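Local coordinates for proton-dependent oligopeptide transporter family protein (Xanthomonas campestris, PDB 6EI3) that probably couples the movement of protons across the membrane to the uptake of short peptides, as a POT family member of the major facilitator superfamily, at residues G9-E14 with W146-G151; G20-L25 with L305-A310; P301-F306 with L412-G417; M340-F345 with L405-E410. One frame throughout, in Å; residues are numbered along the deposited sequence.

Contact 1. Residues G9-E14 with W146-G151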
loop_
_atom_site.group_PDB
_atom_site.type_symbol
_atom_site.label_atom_id
_atom_site.label_comp_id
_atom_site.label_asym_id
_atom_site.label_seq_id
_atom_site.Cartn_x
_atom_site.Cartn_y
_atom_site.Cartn_z
ATOM N N GLY A 9 22.520 -3.583 1.005
ATOM C CA GLY A 9 22.904 -2.218 0.642
ATOM C C GLY A 9 21.875 -1.553 -0.260
ATOM O O GLY A 9 21.426 -0.443 0.006
ATOM N N ASN A 10 21.474 -2.252 -1.324
ATOM C CA ASN A 10 20.473 -1.770 -2.267
ATOM C C ASN A 10 19.141 -1.539 -1.543
ATOM O O ASN A 10 18.536 -0.482 -1.735
ATOM C CB ASN A 10 20.312 -2.773 -3.416
ATOM C CG ASN A 10 19.126 -2.470 -4.294
ATOM O OD1 ASN A 10 19.156 -1.593 -5.170
ATOM N ND2 ASN A 10 18.023 -3.109 -3.994
ATOM N N GLU A 11 18.700 -2.512 -0.699
ATOM C CA GLU A 11 17.445 -2.400 0.061
ATOM C C GLU A 11 17.446 -1.188 1.013
ATOM O O GLU A 11 16.457 -0.457 1.072
ATOM C CB GLU A 11 17.151 -3.714 0.838
ATOM C CG GLU A 11 15.902 -3.690 1.722
ATOM C CD GLU A 11 14.537 -3.682 1.048
ATOM O OE1 GLU A 11 14.467 -3.729 -0.202
ATOM O OE2 GLU A 11 13.527 -3.658 1.785
ATOM N N ALA A 12 18.547 -0.987 1.754
ATOM C CA ALA A 12 18.666 0.119 2.718
ATOM C C ALA A 12 18.603 1.476 2.030
ATOM O O ALA A 12 17.822 2.320 2.445
ATOM C CB ALA A 12 19.957 -0.012 3.516
ATOM N N CYS A 13 19.391 1.670 0.945
ATOM C CA CYS A 13 19.400 2.952 0.229
ATOM C C CYS A 13 18.090 3.249 -0.462
ATOM O O CYS A 13 17.612 4.380 -0.346
ATOM C CB CYS A 13 20.577 3.044 -0.730
ATOM S SG CYS A 13 22.185 2.898 0.073
ATOM N N GLU A 14 17.481 2.238 -1.141
ATOM C CA GLU A 14 16.204 2.435 -1.836
ATOM C C GLU A 14 15.064 2.773 -0.863
ATOM O O GLU A 14 14.254 3.631 -1.168
ATOM C CB GLU A 14 15.849 1.219 -2.735
ATOM C CG GLU A 14 14.548 1.372 -3.531
ATOM C CD GLU A 14 13.248 1.105 -2.787
ATOM O OE1 GLU A 14 13.281 0.329 -1.813
ATOM O OE2 GLU A 14 12.204 1.693 -3.150
ATOM N N TRP A 146 14.222 -4.242 10.240
ATOM C CA TRP A 146 14.957 -3.183 10.935
ATOM C C TRP A 146 15.409 -2.079 9.973
ATOM O O TRP A 146 15.350 -0.902 10.329
ATOM C CB TRP A 146 16.134 -3.743 11.753
ATOM C CG TRP A 146 15.699 -4.662 12.864
ATOM C CD1 TRP A 146 15.842 -6.022 12.909
ATOM C CD2 TRP A 146 15.037 -4.287 14.084
ATOM N NE1 TRP A 146 15.277 -6.520 14.064
ATOM C CE2 TRP A 146 14.785 -5.477 14.808
ATOM C CE3 TRP A 146 14.627 -3.056 14.634
ATOM C CZ2 TRP A 146 14.169 -5.472 16.064
ATOM C CZ3 TRP A 146 14.002 -3.054 15.872
ATOM C CH2 TRP A 146 13.787 -4.251 16.578
ATOM N N ILE A 147 15.813 -2.466 8.752
ATOM C CA ILE A 147 16.265 -1.550 7.699
ATOM C C ILE A 147 15.122 -0.631 7.227
ATOM O O ILE A 147 15.322 0.570 7.067
ATOM C CB ILE A 147 16.924 -2.333 6.535
ATOM C CG1 ILE A 147 18.330 -2.844 6.934
ATOM C CG2 ILE A 147 16.981 -1.484 5.271
ATOM C CD1 ILE A 147 18.814 -4.115 6.151
ATOM N N ILE A 148 13.945 -1.198 6.997
ATOM C CA ILE A 148 12.778 -0.432 6.575
ATOM C C ILE A 148 12.398 0.583 7.654
ATOM O O ILE A 148 12.257 1.765 7.345
ATOM C CB ILE A 148 11.599 -1.355 6.176
ATOM C CG1 ILE A 148 11.960 -2.189 4.916
ATOM C CG2 ILE A 148 10.308 -0.528 5.933
ATOM C CD1 ILE A 148 11.069 -3.415 4.652
ATOM N N ASN A 149 12.299 0.145 8.918
ATOM C CA ASN A 149 11.871 1.021 10.002
ATOM C C ASN A 149 12.890 2.077 10.377
ATOM O O ASN A 149 12.495 3.234 10.511
ATOM C CB ASN A 149 11.402 0.230 11.207
ATOM C CG ASN A 149 10.065 -0.426 10.916
ATOM O OD1 ASN A 149 9.025 0.228 10.822
ATOM N ND2 ASN A 149 10.079 -1.707 10.646
ATOM N N PHE A 150 14.177 1.721 10.510
ATOM C CA PHE A 150 15.193 2.727 10.810
ATOM C C PHE A 150 15.398 3.695 9.638
ATOM O O PHE A 150 15.519 4.890 9.875
ATOM C CB PHE A 150 16.510 2.116 11.307
ATOM C CG PHE A 150 16.458 1.783 12.780
ATOM C CD1 PHE A 150 16.441 2.789 13.739
ATOM C CD2 PHE A 150 16.398 0.465 13.207
ATOM C CE1 PHE A 150 16.379 2.483 15.096
ATOM C CE2 PHE A 150 16.356 0.159 14.568
ATOM C CZ PHE A 150 16.330 1.169 15.502
ATOM N N GLY A 151 15.330 3.191 8.408
ATOM C CA GLY A 151 15.437 4.007 7.200
ATOM C C GLY A 151 14.289 5.000 7.063
ATOM O O GLY A 151 14.514 6.166 6.741
#
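Glu11, the first residue of 9-14 to touch helix 137-165, has its CB directed at that helix and its CG anti to the backbone N (chi1 177°). The chain then bends at the second torsion (71°) and carries the carboxylate along the interface instead of straight across it. There OE2 rests against the ethyl arm of Ile148, 3.8 Å from Ile148 CD1 and equally close to Ile148 CG1, so that a buried carboxylate oxygen has hydrocarbon on this side. Further back, Glu11 CG lies 4.3 Å from Ile147 CG2, a looser contact.

Ala12 follows, and here the two backbones come nearest, with 5.8 Å between Ala12 CA and Ile147 CA. The methyl branch of Ile147, CG2, is anti to its own backbone N and reaches the main chain itself: Ile147 CG2 stands 3.5 Å from Ala12 CA and 3.8 Å from Ala12 CB. The small alanine allows this branch to lie almost on the helix surface. The segment axes approach to 9.2 Å and run in the same general direction, crossing at -27°.

Glu11, Glu14 and Arg15 spell the ExxER signature of POT transporters on the first transmembrane helix, a motif associated in relatives with proton coupling. Glu14 turns to Tyr86 and to helix 168-188, which also receives Asn10 and Cys13. Tyr512, in a terminal sequence that is probably the remnant of a protease-cleavable tag, touches both Glu11 and Ile148, while Trp146, Asn149 and Phe150 pack against Met340 of helix 334-357.

Contact 2. Residues G20-L25 with L305-A310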
loop_
_atom_site.group_PDB
_atom_site.type_symbol
_atom_site.label_atom_id
_atom_site.label_comp_id
_atom_site.label_asym_id
_atom_site.label_seq_id
_atom_site.Cartn_x
_atom_site.Cartn_y
_atom_site.Cartn_z
ATOM N N GLY A 20 11.999 9.112 2.190
ATOM C CA GLY A 20 12.560 10.457 2.151
ATOM C C GLY A 20 11.825 11.335 1.167
ATOM O O GLY A 20 11.365 12.407 1.553
ATOM N N MET A 21 11.632 10.872 -0.082
ATOM C CA MET A 21 10.888 11.699 -1.038
ATOM C C MET A 21 9.363 11.713 -0.750
ATOM O O MET A 21 8.748 12.775 -0.786
ATOM C CB MET A 21 11.223 11.357 -2.518
ATOM C CG MET A 21 10.480 10.176 -3.143
ATOM S SD MET A 21 8.750 10.436 -3.682
ATOM C CE MET A 21 8.821 12.038 -4.287
ATOM N N ARG A 22 8.772 10.557 -0.431
ATOM C CA ARG A 22 7.322 10.441 -0.212
ATOM C C ARG A 22 6.793 11.296 0.961
ATOM O O ARG A 22 5.752 11.954 0.820
ATOM C CB ARG A 22 6.951 8.968 -0.047
ATOM C CG ARG A 22 5.496 8.621 -0.386
ATOM C CD ARG A 22 4.511 8.792 0.754
ATOM N NE ARG A 22 4.953 8.253 2.047
ATOM C CZ ARG A 22 4.702 7.022 2.487
ATOM N NH1 ARG A 22 4.058 6.151 1.718
ATOM N NH2 ARG A 22 5.102 6.649 3.691
ATOM N N ASN A 23 7.533 11.304 2.088
ATOM C CA ASN A 23 7.180 11.969 3.345
ATOM C C ASN A 23 7.385 13.496 3.328
ATOM O O ASN A 23 6.905 14.158 4.241
ATOM C CB ASN A 23 7.907 11.290 4.555
ATOM C CG ASN A 23 7.461 9.849 4.758
ATOM O OD1 ASN A 23 6.681 9.297 3.979
ATOM N ND2 ASN A 23 7.969 9.182 5.774
ATOM N N ILE A 24 8.002 14.068 2.269
ATOM C CA ILE A 24 8.095 15.535 2.139
ATOM C C ILE A 24 7.258 16.034 0.965
ATOM O O ILE A 24 7.152 17.241 0.771
ATOM C CB ILE A 24 9.540 16.105 2.045
ATOM C CG1 ILE A 24 10.338 15.484 0.880
ATOM C CG2 ILE A 24 10.258 15.983 3.351
ATOM C CD1 ILE A 24 11.270 16.441 0.147
ATOM N N LEU A 25 6.704 15.126 0.157
ATOM C CA LEU A 25 6.000 15.513 -1.068
ATOM C C LEU A 25 4.867 16.545 -0.861
ATOM O O LEU A 25 4.846 17.559 -1.557
ATOM C CB LEU A 25 5.490 14.270 -1.849
ATOM C CG LEU A 25 4.840 14.547 -3.245
ATOM C CD1 LEU A 25 5.810 15.332 -4.169
ATOM C CD2 LEU A 25 4.463 13.226 -3.945
ATOM N N LEU A 305 -7.098 5.290 5.382
ATOM C CA LEU A 305 -6.780 6.015 6.609
ATOM C C LEU A 305 -5.285 6.037 6.903
ATOM O O LEU A 305 -4.746 7.051 7.347
ATOM C CB LEU A 305 -7.557 5.371 7.775
ATOM C CG LEU A 305 -8.982 5.915 8.008
ATOM C CD1 LEU A 305 -9.968 5.476 6.921
ATOM C CD2 LEU A 305 -9.520 5.448 9.342
ATOM N N PHE A 306 -4.606 4.929 6.619
ATOM C CA PHE A 306 -3.185 4.805 6.899
ATOM C C PHE A 306 -2.306 5.713 6.023
ATOM O O PHE A 306 -1.440 6.398 6.560
ATOM C CB PHE A 306 -2.758 3.319 6.805
ATOM C CG PHE A 306 -1.307 3.079 7.141
ATOM C CD1 PHE A 306 -0.850 3.203 8.446
ATOM C CD2 PHE A 306 -0.396 2.720 6.149
ATOM C CE1 PHE A 306 0.502 3.004 8.748
ATOM C CE2 PHE A 306 0.951 2.524 6.454
ATOM C CZ PHE A 306 1.390 2.661 7.753
ATOM N N ASP A 307 -2.511 5.709 4.689
ATOM C CA ASP A 307 -1.673 6.480 3.751
ATOM C C ASP A 307 -1.859 8.016 3.840
ATOM O O ASP A 307 -0.986 8.763 3.405
ATOM C CB ASP A 307 -1.829 5.958 2.310
ATOM C CG ASP A 307 -0.989 4.688 2.099
ATOM O OD1 ASP A 307 0.150 4.630 2.627
ATOM O OD2 ASP A 307 -1.477 3.751 1.424
ATOM N N GLN A 308 -2.940 8.473 4.481
ATOM C CA GLN A 308 -3.202 9.901 4.683
ATOM C C GLN A 308 -2.325 10.543 5.783
ATOM O O GLN A 308 -2.351 11.756 5.943
ATOM C CB GLN A 308 -4.684 10.145 4.930
ATOM C CG GLN A 308 -5.532 10.047 3.677
ATOM C CD GLN A 308 -6.951 10.422 4.003
ATOM O OE1 GLN A 308 -7.300 11.611 4.099
ATOM N NE2 GLN A 308 -7.772 9.422 4.287
ATOM N N LYS A 309 -1.491 9.765 6.484
ATOM C CA LYS A 309 -0.564 10.373 7.453
ATOM C C LYS A 309 0.507 11.241 6.726
ATOM O O LYS A 309 1.069 12.181 7.315
ATOM C CB LYS A 309 0.059 9.328 8.395
ATOM C CG LYS A 309 0.932 8.308 7.722
ATOM C CD LYS A 309 1.148 7.084 8.614
ATOM C CE LYS A 309 2.239 6.206 8.058
ATOM N NZ LYS A 309 1.939 5.747 6.677
ATOM N N ALA A 310 0.727 10.949 5.429
ATOM C CA ALA A 310 1.696 11.675 4.618
ATOM C C ALA A 310 1.023 12.829 3.851
ATOM O O ALA A 310 1.692 13.556 3.138
ATOM C CB ALA A 310 2.407 10.708 3.653
HETATM O O HOH W 1 4.052 13.875 1.860
HETATM O O HOH W 2 4.166 4.425 5.255
HETATM O O HOH W 3 2.912 3.503 2.968
#
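Arg22 and Ala310 make the direct packing contact, the alanine methyl CB lying 3.9 Å from Arg22 NE, obliquely to the guanidinium. The arginine chain bends at its second and third torsions, bringing its end to 305-310.

Hydrogen bonds within 20-25 fix the guanidinium's rotation: Asn23 OD1 takes both Arg22 NE (2.8 Å) and Arg22 NH2, side-on and close to the guanidinium plane. The NE donor comes almost in line with the carbonyl bond (174°), and the NH2 donor on a lone pair.

Helix 4-22 and helix 281-306, one from each half of the major facilitator fold, come together here. In relatives an arginine and an acidic residue on these two helices pair in the extracellular gate, and Arg22 and Asp307 are probably their counterparts.

Water links the segments: one donates to Arg22 O (2.8 Å) and Ala310 O (2.7 Å), another accepts from Arg22 NH2 and Lys309 NZ, and a third joins Arg22 NH1 to Asp307 OD1.

Directly, Arg22 NH1 and Asp307 OD1 attract by charge only, 4.3 Å apart, with the oxygen well out of the guanidinium plane. Asp307 OD2 is hydrogen-bonded to Asn445 ND2, and Lys309 NZ sits over one face of the Phe306 ring.

Contact 3. Residues P301-F306 with L412-G417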
loop_
_atom_site.group_PDB
_atom_site.type_symbol
_atom_site.label_atom_id
_atom_site.label_comp_id
_atom_site.label_asym_id
_atom_site.label_seq_id
_atom_site.Cartn_x
_atom_site.Cartn_y
_atom_site.Cartn_z
ATOM N N PRO A 301 -10.286 0.129 3.390
ATOM C CA PRO A 301 -10.460 1.401 4.130
ATOM C C PRO A 301 -9.359 1.638 5.153
ATOM O O PRO A 301 -9.067 2.791 5.444
ATOM C CB PRO A 301 -11.814 1.212 4.810
ATOM C CG PRO A 301 -12.548 0.265 3.874
ATOM C CD PRO A 301 -11.471 -0.733 3.598
ATOM N N PHE A 302 -8.705 0.563 5.669
ATOM C CA PHE A 302 -7.585 0.766 6.590
ATOM C C PHE A 302 -6.480 1.554 5.858
ATOM O O PHE A 302 -5.891 2.463 6.436
ATOM C CB PHE A 302 -7.020 -0.570 7.163
ATOM C CG PHE A 302 -5.677 -0.328 7.823
ATOM C CD1 PHE A 302 -5.600 0.241 9.094
ATOM C CD2 PHE A 302 -4.490 -0.544 7.124
ATOM C CE1 PHE A 302 -4.355 0.537 9.673
ATOM C CE2 PHE A 302 -3.258 -0.238 7.698
ATOM C CZ PHE A 302 -3.198 0.313 8.965
ATOM N N PHE A 303 -6.182 1.182 4.608
ATOM C CA PHE A 303 -5.137 1.854 3.827
ATOM C C PHE A 303 -5.527 3.258 3.413
ATOM O O PHE A 303 -4.635 4.096 3.294
ATOM C CB PHE A 303 -4.688 1.002 2.638
ATOM C CG PHE A 303 -3.874 -0.172 3.117
ATOM C CD1 PHE A 303 -2.578 0.007 3.599
ATOM C CD2 PHE A 303 -4.403 -1.458 3.100
ATOM C CE1 PHE A 303 -1.835 -1.078 4.085
ATOM C CE2 PHE A 303 -3.653 -2.550 3.574
ATOM C CZ PHE A 303 -2.387 -2.347 4.091
ATOM N N SER A 304 -6.859 3.544 3.282
ATOM C CA SER A 304 -7.373 4.895 3.017
ATOM C C SER A 304 -6.954 5.786 4.164
ATOM O O SER A 304 -6.528 6.903 3.947
ATOM C CB SER A 304 -8.906 4.901 2.960
ATOM O OG SER A 304 -9.361 4.058 1.928
ATOM N N LEU A 305 -7.098 5.290 5.382
ATOM C CA LEU A 305 -6.780 6.015 6.609
ATOM C C LEU A 305 -5.285 6.037 6.903
ATOM O O LEU A 305 -4.746 7.051 7.347
ATOM C CB LEU A 305 -7.557 5.371 7.775
ATOM C CG LEU A 305 -8.982 5.915 8.008
ATOM C CD1 LEU A 305 -9.968 5.476 6.921
ATOM C CD2 LEU A 305 -9.520 5.448 9.342
ATOM N N PHE A 306 -4.606 4.929 6.619
ATOM C CA PHE A 306 -3.185 4.805 6.899
ATOM C C PHE A 306 -2.306 5.713 6.023
ATOM O O PHE A 306 -1.440 6.398 6.560
ATOM C CB PHE A 306 -2.758 3.319 6.805
ATOM C CG PHE A 306 -1.307 3.079 7.141
ATOM C CD1 PHE A 306 -0.850 3.203 8.446
ATOM C CD2 PHE A 306 -0.396 2.720 6.149
ATOM C CE1 PHE A 306 0.502 3.004 8.748
ATOM C CE2 PHE A 306 0.951 2.524 6.454
ATOM C CZ PHE A 306 1.390 2.661 7.753
ATOM N N LEU A 412 -1.936 -4.491 14.170
ATOM C CA LEU A 412 -3.041 -5.443 14.298
ATOM C C LEU A 412 -3.591 -5.922 12.943
ATOM O O LEU A 412 -3.934 -7.096 12.831
ATOM C CB LEU A 412 -4.188 -4.852 15.128
ATOM C CG LEU A 412 -3.995 -4.697 16.638
ATOM C CD1 LEU A 412 -5.127 -3.839 17.230
ATOM C CD2 LEU A 412 -3.982 -6.054 17.345
ATOM N N VAL A 413 -3.724 -5.039 11.933
ATOM C CA VAL A 413 -4.336 -5.513 10.685
ATOM C C VAL A 413 -3.298 -5.721 9.549
ATOM O O VAL A 413 -3.351 -6.749 8.865
ATOM C CB VAL A 413 -5.576 -4.666 10.243
ATOM C CG1 VAL A 413 -5.231 -3.205 9.983
ATOM C CG2 VAL A 413 -6.303 -5.290 9.043
ATOM N N SER A 414 -2.393 -4.753 9.340
ATOM C CA SER A 414 -1.410 -4.795 8.256
ATOM C C SER A 414 -0.389 -5.890 8.424
ATOM O O SER A 414 -0.185 -6.647 7.474
ATOM C CB SER A 414 -0.744 -3.437 8.055
ATOM O OG SER A 414 0.031 -3.461 6.872
ATOM N N ALA A 415 0.203 -6.029 9.629
ATOM C CA ALA A 415 1.167 -7.095 9.909
ATOM C C ALA A 415 0.511 -8.505 9.910
ATOM O O ALA A 415 1.164 -9.475 9.552
ATOM C CB ALA A 415 1.861 -6.833 11.238
ATOM N N THR A 416 -0.775 -8.604 10.288
ATOM C CA THR A 416 -1.539 -9.853 10.349
ATOM C C THR A 416 -2.095 -10.312 8.984
ATOM O O THR A 416 -2.102 -11.511 8.708
ATOM C CB THR A 416 -2.703 -9.671 11.322
ATOM O OG1 THR A 416 -2.216 -9.124 12.544
ATOM C CG2 THR A 416 -3.448 -10.961 11.598
ATOM N N GLY A 417 -2.600 -9.364 8.181
ATOM C CA GLY A 417 -3.260 -9.636 6.912
ATOM C C GLY A 417 -2.551 -10.573 5.962
ATOM O O GLY A 417 -3.133 -11.544 5.477
#
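Phe302, Val413 and Ser414 carry most of this buried contact. Val413 lays its CG1 methyl over one face of the Phe302 ring as a CH-pi interaction, 3.7 Å from the ring centroid to Val413 CG1 and 16° off the ring normal. The nearest ring atom is Phe302 CD1, at 3.6 Å from Val413 CG1, so the methyl sits somewhat toward the rim. The first torsion of Val413, 61°, tucks CG1 between the backbone N and the carbonyl carbon, and this is what lowers the methyl onto the aromatic face. The two side chains lie alongside each other, pointing opposite ways.

Ser414 meets two rings obliquely. Its CB lies 4.1 Å from Phe302 CE2, and its OG, anti to the backbone N, comes to 3.8 Å from Phe303 CZ. The two phenylalanines brace each other within their helix: Phe302 CD2 stands over the centre of the Phe303 ring, 3.9 Å above its plane, so the edge of one ring is set on the face of the next.

Pro301 marks a kink in helix 281-306 just before these aromatics, and it also touches a bound monoacylglycerol. Helices 281-306 and 400-424 both belong to the C-terminal half of the major facilitator fold. The segment axes approach no closer than 11.2 Å and cross at -124°, a wide separation spanned by the aromatic side chains. Around this junction, helix 430-456 presents Trp437 edge-to-face with Phe303 and against Ser414. Helix 363-389 closes another side, with Ser374 on Phe302 and Met367 on Val413, and helix 471-495 packs on Pro301.

Contact 4. Residues M340-F345 with L405-E410. With 78M ((2S)-2,3-dihydroxypropyl(7Z)-pentadec-7-enoate), chain N.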
loop_
_atom_site.group_PDB
_atom_site.type_symbol
_atom_site.label_atom_id
_atom_site.label_comp_id
_atom_site.label_asym_id
_atom_site.label_seq_id
_atom_site.Cartn_x
_atom_site.Cartn_y
_atom_site.Cartn_z
ATOM N N MET A 340 8.199 -0.434 15.795
ATOM C CA MET A 340 9.303 -1.115 16.493
ATOM C C MET A 340 9.021 -1.331 17.959
ATOM O O MET A 340 9.493 -2.319 18.502
ATOM C CB MET A 340 10.653 -0.412 16.272
ATOM C CG MET A 340 11.168 -0.592 14.853
ATOM S SD MET A 340 12.777 0.164 14.525
ATOM C CE MET A 340 12.408 1.922 14.792
ATOM N N LEU A 341 8.232 -0.449 18.594
ATOM C CA LEU A 341 7.852 -0.633 19.993
ATOM C C LEU A 341 6.666 -1.616 20.121
ATOM O O LEU A 341 6.680 -2.478 21.001
ATOM C CB LEU A 341 7.455 0.716 20.644
ATOM C CG LEU A 341 8.574 1.736 20.924
ATOM C CD1 LEU A 341 7.996 3.053 21.412
ATOM C CD2 LEU A 341 9.570 1.203 21.947
ATOM N N LEU A 342 5.634 -1.455 19.256
ATOM C CA LEU A 342 4.364 -2.194 19.324
ATOM C C LEU A 342 4.406 -3.613 18.778
ATOM O O LEU A 342 3.644 -4.431 19.286
ATOM C CB LEU A 342 3.189 -1.414 18.697
ATOM C CG LEU A 342 2.821 -0.090 19.412
ATOM C CD1 LEU A 342 1.819 0.724 18.577
ATOM C CD2 LEU A 342 2.326 -0.329 20.853
ATOM N N ILE A 343 5.249 -3.919 17.774
ATOM C CA ILE A 343 5.404 -5.304 17.300
ATOM C C ILE A 343 5.834 -6.192 18.529
ATOM O O ILE A 343 5.057 -7.076 18.890
ATOM C CB ILE A 343 6.334 -5.437 16.038
ATOM C CG1 ILE A 343 5.613 -4.984 14.721
ATOM C CG2 ILE A 343 6.974 -6.840 15.900
ATOM C CD1 ILE A 343 4.544 -5.887 14.137
ATOM N N PRO A 344 6.944 -5.916 19.271
ATOM C CA PRO A 344 7.252 -6.760 20.439
ATOM C C PRO A 344 6.315 -6.539 21.623
ATOM O O PRO A 344 6.142 -7.466 22.398
ATOM C CB PRO A 344 8.700 -6.412 20.764
ATOM C CG PRO A 344 8.858 -5.022 20.295
ATOM C CD PRO A 344 8.015 -4.925 19.049
ATOM N N PHE A 345 5.690 -5.347 21.772
ATOM C CA PHE A 345 4.732 -5.186 22.866
ATOM C C PHE A 345 3.550 -6.157 22.655
ATOM O O PHE A 345 3.187 -6.872 23.582
ATOM C CB PHE A 345 4.233 -3.744 23.028
ATOM C CG PHE A 345 3.102 -3.610 24.023
ATOM C CD1 PHE A 345 3.355 -3.585 25.391
ATOM C CD2 PHE A 345 1.784 -3.480 23.593
ATOM C CE1 PHE A 345 2.308 -3.455 26.312
ATOM C CE2 PHE A 345 0.737 -3.352 24.515
ATOM C CZ PHE A 345 1.008 -3.333 25.867
ATOM N N LEU A 405 -2.586 5.402 18.076
ATOM C CA LEU A 405 -3.800 4.659 17.761
ATOM C C LEU A 405 -3.714 4.018 16.387
ATOM O O LEU A 405 -3.953 2.811 16.268
ATOM C CB LEU A 405 -5.047 5.560 17.882
ATOM C CG LEU A 405 -5.396 6.036 19.306
ATOM C CD1 LEU A 405 -6.267 7.264 19.266
ATOM C CD2 LEU A 405 -6.057 4.906 20.146
ATOM N N LEU A 406 -3.306 4.809 15.364
ATOM C CA LEU A 406 -3.193 4.326 13.979
ATOM C C LEU A 406 -2.125 3.230 13.795
ATOM O O LEU A 406 -2.370 2.275 13.060
ATOM C CB LEU A 406 -2.977 5.486 12.992
ATOM C CG LEU A 406 -2.788 5.119 11.502
ATOM C CD1 LEU A 406 -4.074 4.520 10.883
ATOM C CD2 LEU A 406 -2.297 6.303 10.712
ATOM N N THR A 407 -0.943 3.401 14.433
ATOM C CA THR A 407 0.153 2.441 14.356
ATOM C C THR A 407 -0.216 1.157 15.084
ATOM O O THR A 407 0.160 0.068 14.622
ATOM C CB THR A 407 1.483 3.052 14.797
ATOM O OG1 THR A 407 1.658 4.257 14.043
ATOM C CG2 THR A 407 2.661 2.108 14.512
ATOM N N PHE A 408 -0.995 1.285 16.192
ATOM C CA PHE A 408 -1.524 0.121 16.907
ATOM C C PHE A 408 -2.444 -0.644 15.937
ATOM O O PHE A 408 -2.287 -1.859 15.778
ATOM C CB PHE A 408 -2.273 0.522 18.202
ATOM C CG PHE A 408 -2.702 -0.648 19.062
ATOM C CD1 PHE A 408 -1.764 -1.553 19.559
ATOM C CD2 PHE A 408 -4.031 -0.804 19.439
ATOM C CE1 PHE A 408 -2.160 -2.619 20.385
ATOM C CE2 PHE A 408 -4.426 -1.875 20.254
ATOM C CZ PHE A 408 -3.489 -2.769 20.721
ATOM N N GLY A 409 -3.309 0.084 15.227
ATOM C CA GLY A 409 -4.184 -0.511 14.224
ATOM C C GLY A 409 -3.396 -1.210 13.128
ATOM O O GLY A 409 -3.694 -2.356 12.787
ATOM N N GLU A 410 -2.347 -0.543 12.612
ATOM C CA GLU A 410 -1.460 -1.077 11.572
ATOM C C GLU A 410 -0.847 -2.423 11.974
ATOM O O GLU A 410 -0.932 -3.371 11.203
ATOM C CB GLU A 410 -0.346 -0.075 11.240
ATOM C CG GLU A 410 0.662 -0.621 10.238
ATOM C CD GLU A 410 1.959 0.142 10.074
ATOM O OE1 GLU A 410 2.210 1.099 10.840
ATOM O OE2 GLU A 410 2.722 -0.212 9.151
HETATM O O21 78M N . 11.393 -1.845 24.807
HETATM C C20 78M N . 11.662 -2.908 25.712
HETATM C C18 78M N . 13.150 -3.115 25.871
HETATM O O19 78M N . 13.732 -3.509 24.625
HETATM C C17 78M N . 13.504 -4.105 26.960
HETATM O O2 78M N . 13.077 -5.406 26.488
HETATM C C1 78M N . 13.989 -6.382 26.383
HETATM O O1 78M N . 15.153 -6.253 26.663
HETATM C C2 78M N . 13.368 -7.657 25.886
HETATM C C3 78M N . 13.317 -7.766 24.366
HETATM C C4 78M N . 12.159 -6.991 23.742
HETATM C C5 78M N . 12.107 -7.010 22.216
HETATM C C6 78M N . 13.108 -6.086 21.505
HETATM C C7 78M N . 12.816 -4.620 21.650
HETATM C C8 78M N . 12.323 -3.827 20.719
HETATM C C9 78M N . 12.045 -2.364 20.850
HETATM C C10 78M N . 12.744 -1.564 19.756
HETATM C C11 78M N . 12.669 -0.059 19.936
HETATM C C12 78M N . 13.388 0.733 18.848
HETATM C C13 78M N . 13.523 2.226 19.120
HETATM C C15 78M N . 14.654 4.056 20.467
HETATM C C14 78M N . 14.648 2.595 20.082
#
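Leu342 reaches across to Phe408 and Thr407 and makes the whole of the close contact. Its CB already points at helix 400-424, but it is too far back to touch it. CG is anti to the carbonyl carbon (chi1 -64°), and the chain then runs extended through the second torsion (170°) to CD1. This methyl is the tip that touches. It rests on the backbone, 3.7 Å from Phe408 N, and lies 4.1 Å from Thr407 C. The same CD1 is 4.1 Å from Phe408 CB and approaches the edge of the Phe408 ring near its plane, while Thr407 CG2 is a more distant 4.4 Å from Leu342 CD1. The other branch turns along its own helix, Leu342 CD2 lying 4.2 Å from Phe345 CD2.

A different side of the helix receives lipid. Pro344, where the helix is kinked, sets its CG 3.7 Å from C8 of the double bond in the monoacylglycerol chain. Beside it, the carbonyl oxygen Met340 O lies 3.5 Å from lipid C9, and Leu341 CD2 meets the chain further along.

This is apolar helix-to-helix packing near the lipid-facing surface of a major facilitator fold. Asn335 of helix 334-357 hydrogen-bonds to both Thr407 and Glu410, Thr407 OG1 also pairing with Tyr403 O. Phe373 of helix 363-389 meets Phe408 edge-to-face, and helix 137-165 packs on Met340.

Helix 4-22 serves contacts 1 and 2, whose centres lie about 17 Å apart; helix 281-306 continues from contact 2 into contact 3 through Leu305 and Phe306; helix 400-424 joins contacts 3 and 4, about 12 Å apart between centres. Contacts 2, 3 and 4 converge on Glu410: Phe306 CE1 lies 3.3 Å from Glu410 OE1, and Phe302 CZ 3.4 Å from Glu410 CA. Met340 bridges contacts 1 and 4, its SD 3.6 Å from Phe150 CE2. The probable tag tail reaches Glu11 and Ile148 in contact 1 and Glu410 in contact 4, consistent with an auto-inhibited state. Lipid touches Pro301 and, elsewhere, Met340, Leu341 and Pro344.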